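Local coordinates for protein ceramide very long chain fatty acid hydroxylase SCS7 (Saccharomyces cerevisiae, PDB 4ZR1) that hydroxylates the very long chain fatty acids of ceramides, probably at C-2, an integral membrane enzyme with a dizinc histidine centre that takes electrons from cytochrome b5, at residues 177-182 and 251-256. Sequence-based numbering, arbitrary orientation.
Sequences HHYLPM and HLEHHY. With ZN (zinc ion), chain C; ZN (zinc ion), chain D; BOG (octyl beta-D-glucopyranoside), chain E.
The dizinc centre of this membrane hydroxylase is built from histidine boxes, and two of them meet here: His177 and His178 at the end of helix 164-179, and His251, His254 and His255 on helix 242-256. Neighbouring histidines part company, each going to a different metal. His177 NE2 (2.3 Å), His251 NE2 and His255 NE2 (2.0 Å) bind the zinc ion of chain C, whose five-histidine shell His232 and His236 complete. The zinc ion of chain D takes His178 NE2 (2.3 Å) and His254 NE2 (2.1 Å), with His150, His155 and His174 filling its remaining places. Successive positions on the helix, with CG of His177 anti to the backbone N (chi1 175°) and His178 at chi1 -89°, take the two rings to separate ions. The two sites touch where His255 ND1 sits over the centre of the His178 ring, 4.0 Å from His178 ND1. The rings of His177 and His255 stand nearly perpendicular, at 84°, as both reach one zinc. No hydrogen bond crosses; metal coordination and packing join the segments. His254 ND1 is hydrogen-bonded to Leu261. Beyond the histidines, Tyr256 OH rests against Pro181 CB at 3.3 Å, with Met182 CE also beside that hydroxyl.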
loop_
_atom_site.group_PDB
_atom_site.type_symbol
_atom_site.label_atom_id
_atom_site.label_comp_id
_atom_site.label_asym_id
_atom_site.label_seq_id
_atom_site.Cartn_x
_atom_site.Cartn_y
_atom_site.Cartn_z
ATOM N N HIS A 177 3.837 -1.349 -5.281
ATOM C CA HIS A 177 3.755 0.030 -4.864
ATOM C C HIS A 177 5.107 0.503 -4.297
ATOM O O HIS A 177 5.514 1.646 -4.510
ATOM C CB HIS A 177 2.627 0.202 -3.850
ATOM C CG HIS A 177 2.560 1.577 -3.271
ATOM N ND1 HIS A 177 2.379 2.699 -4.048
ATOM C CD2 HIS A 177 2.698 2.016 -1.999
ATOM C CE1 HIS A 177 2.389 3.770 -3.278
ATOM N NE2 HIS A 177 2.579 3.383 -2.031
ATOM N N HIS A 178 5.810 -0.379 -3.594
ATOM C CA HIS A 178 7.155 -0.062 -3.118
ATOM C C HIS A 178 8.148 -0.056 -4.269
ATOM O O HIS A 178 9.086 0.735 -4.300
ATOM C CB HIS A 178 7.599 -1.057 -2.050
ATOM C CG HIS A 178 7.210 -0.657 -0.662
ATOM N ND1 HIS A 178 8.109 -0.142 0.246
ATOM C CD2 HIS A 178 6.010 -0.680 -0.032
ATOM C CE1 HIS A 178 7.484 0.125 1.379
ATOM N NE2 HIS A 178 6.210 -0.185 1.234
ATOM N N TYR A 179 7.933 -0.952 -5.220
ATOM C CA TYR A 179 8.762 -1.000 -6.399
ATOM C C TYR A 179 8.556 0.274 -7.216
ATOM O O TYR A 179 9.527 0.859 -7.702
ATOM C CB TYR A 179 8.444 -2.260 -7.208
ATOM C CG TYR A 179 9.403 -2.556 -8.335
ATOM C CD1 TYR A 179 10.755 -2.779 -8.089
ATOM C CD2 TYR A 179 8.950 -2.660 -9.645
ATOM C CE1 TYR A 179 11.635 -3.066 -9.123
ATOM C CE2 TYR A 179 9.822 -2.945 -10.689
ATOM C CZ TYR A 179 11.161 -3.145 -10.425
ATOM O OH TYR A 179 12.019 -3.426 -11.470
ATOM N N LEU A 180 7.303 0.723 -7.347
ATOM C CA LEU A 180 7.016 1.935 -8.121
ATOM C C LEU A 180 6.082 2.947 -7.440
ATOM O O LEU A 180 4.951 3.155 -7.886
ATOM C CB LEU A 180 6.440 1.559 -9.479
ATOM C CG LEU A 180 7.362 0.738 -10.392
ATOM C CD1 LEU A 180 6.656 -0.517 -10.864
ATOM C CD2 LEU A 180 7.822 1.578 -11.567
ATOM N N PRO A 181 6.590 3.626 -6.397
ATOM C CA PRO A 181 5.902 4.593 -5.526
ATOM C C PRO A 181 5.134 5.690 -6.272
ATOM O O PRO A 181 4.009 6.034 -5.897
ATOM C CB PRO A 181 7.051 5.216 -4.731
ATOM C CG PRO A 181 8.166 4.257 -4.829
ATOM C CD PRO A 181 8.043 3.612 -6.153
ATOM N N MET A 182 5.738 6.230 -7.324
ATOM C CA MET A 182 5.138 7.332 -8.067
ATOM C C MET A 182 4.348 6.903 -9.295
ATOM O O MET A 182 4.060 7.733 -10.150
ATOM C CB MET A 182 6.216 8.328 -8.491
ATOM C CG MET A 182 6.732 9.137 -7.334
ATOM S SD MET A 182 5.369 9.998 -6.525
ATOM C CE MET A 182 5.811 9.681 -4.812
ATOM N N HIS A 251 5.292 9.038 6.002
ATOM C CA HIS A 251 4.984 7.917 5.133
ATOM C C HIS A 251 6.047 7.725 4.054
ATOM O O HIS A 251 6.417 6.597 3.726
ATOM C CB HIS A 251 3.622 8.097 4.479
ATOM C CG HIS A 251 3.310 7.028 3.485
ATOM N ND1 HIS A 251 3.109 5.716 3.848
ATOM C CD2 HIS A 251 3.222 7.063 2.136
ATOM C CE1 HIS A 251 2.885 4.992 2.769
ATOM N NE2 HIS A 251 2.945 5.785 1.718
ATOM N N LEU A 252 6.527 8.828 3.496
ATOM C CA LEU A 252 7.560 8.770 2.475
ATOM C C LEU A 252 8.838 8.144 3.018
ATOM O O LEU A 252 9.588 7.510 2.273
ATOM C CB LEU A 252 7.842 10.168 1.928
ATOM C CG LEU A 252 7.258 10.498 0.552
ATOM C CD1 LEU A 252 5.868 9.948 0.378
ATOM C CD2 LEU A 252 7.237 11.993 0.350
ATOM N N GLU A 253 9.091 8.309 4.314
ATOM C CA GLU A 253 10.268 7.682 4.909
ATOM C C GLU A 253 10.066 6.175 5.029
ATOM O O GLU A 253 11.031 5.411 5.048
ATOM C CB GLU A 253 10.590 8.288 6.273
ATOM C CG GLU A 253 11.237 9.653 6.200
ATOM C CD GLU A 253 11.625 10.176 7.564
ATOM O OE1 GLU A 253 11.471 9.431 8.560
ATOM O OE2 GLU A 253 12.081 11.336 7.638
ATOM N N HIS A 254 8.810 5.748 5.108
ATOM C CA HIS A 254 8.508 4.325 5.082
ATOM C C HIS A 254 8.936 3.729 3.739
ATOM O O HIS A 254 9.305 2.562 3.636
ATOM C CB HIS A 254 7.019 4.083 5.321
ATOM C CG HIS A 254 6.578 2.697 4.981
ATOM N ND1 HIS A 254 6.681 1.645 5.867
ATOM C CD2 HIS A 254 6.055 2.183 3.843
ATOM C CE1 HIS A 254 6.233 0.544 5.291
ATOM N NE2 HIS A 254 5.846 0.844 4.063
ATOM N N HIS A 255 8.881 4.562 2.710
ATOM C CA HIS A 255 9.274 4.181 1.369
ATOM C C HIS A 255 10.788 4.309 1.143
ATOM O O HIS A 255 11.438 3.366 0.705
ATOM C CB HIS A 255 8.519 5.039 0.351
ATOM C CG HIS A 255 7.109 4.594 0.111
ATOM N ND1 HIS A 255 6.796 3.483 -0.640
ATOM C CD2 HIS A 255 5.928 5.113 0.524
ATOM C CE1 HIS A 255 5.485 3.331 -0.676
ATOM N NE2 HIS A 255 4.935 4.307 0.022
ATOM N N TYR A 256 11.347 5.475 1.446
ATOM C CA TYR A 256 12.714 5.781 1.041
ATOM C C TYR A 256 13.735 5.790 2.178
ATOM O O TYR A 256 14.804 6.380 2.038
ATOM C CB TYR A 256 12.750 7.137 0.341
ATOM C CG TYR A 256 11.760 7.282 -0.786
ATOM C CD1 TYR A 256 12.062 6.839 -2.071
ATOM C CD2 TYR A 256 10.524 7.872 -0.568
ATOM C CE1 TYR A 256 11.149 6.978 -3.105
ATOM C CE2 TYR A 256 9.614 8.014 -1.586
ATOM C CZ TYR A 256 9.926 7.567 -2.851
ATOM O OH TYR A 256 9.003 7.722 -3.854
HETATM ZN ZN ZN C . 2.931 4.641 -0.181
HETATM ZN ZN ZN D . 4.625 -0.479 2.888
HETATM C C1 BOG E . -2.049 -2.760 -5.642
HETATM O O1 BOG E . -2.351 -2.714 -7.020
HETATM C C2 BOG E . -1.349 -1.478 -5.259
HETATM O O2 BOG E . -0.089 -1.483 -5.887
HETATM C C3 BOG E . -1.109 -1.434 -3.767
HETATM O O3 BOG E . -0.659 -0.171 -3.329
HETATM C C4 BOG E . -2.333 -1.826 -2.996
HETATM O O4 BOG E . -1.944 -1.994 -1.654
HETATM C C5 BOG E . -2.863 -3.129 -3.532
HETATM O O5 BOG E . -3.224 -2.943 -4.884
HETATM C C6 BOG E . -4.039 -3.532 -2.655
HETATM O O6 BOG E . -4.997 -4.300 -3.350
HETATM C "C1'" BOG E . -2.029 -3.887 -7.738
HETATM C "C2'" BOG E . -2.369 -3.736 -9.207
HETATM C "C3'" BOG E . -2.627 -5.114 -9.784
HETATM C "C4'" BOG E . -4.009 -5.219 -10.402
HETATM C "C5'" BOG E . -4.578 -6.611 -10.190
HETATM C "C6'" BOG E . -5.724 -6.849 -11.143
HETATM C "C7'" BOG E . -6.408 -8.157 -10.818
HETATM C "C8'" BOG E . -5.585 -9.302 -11.363
#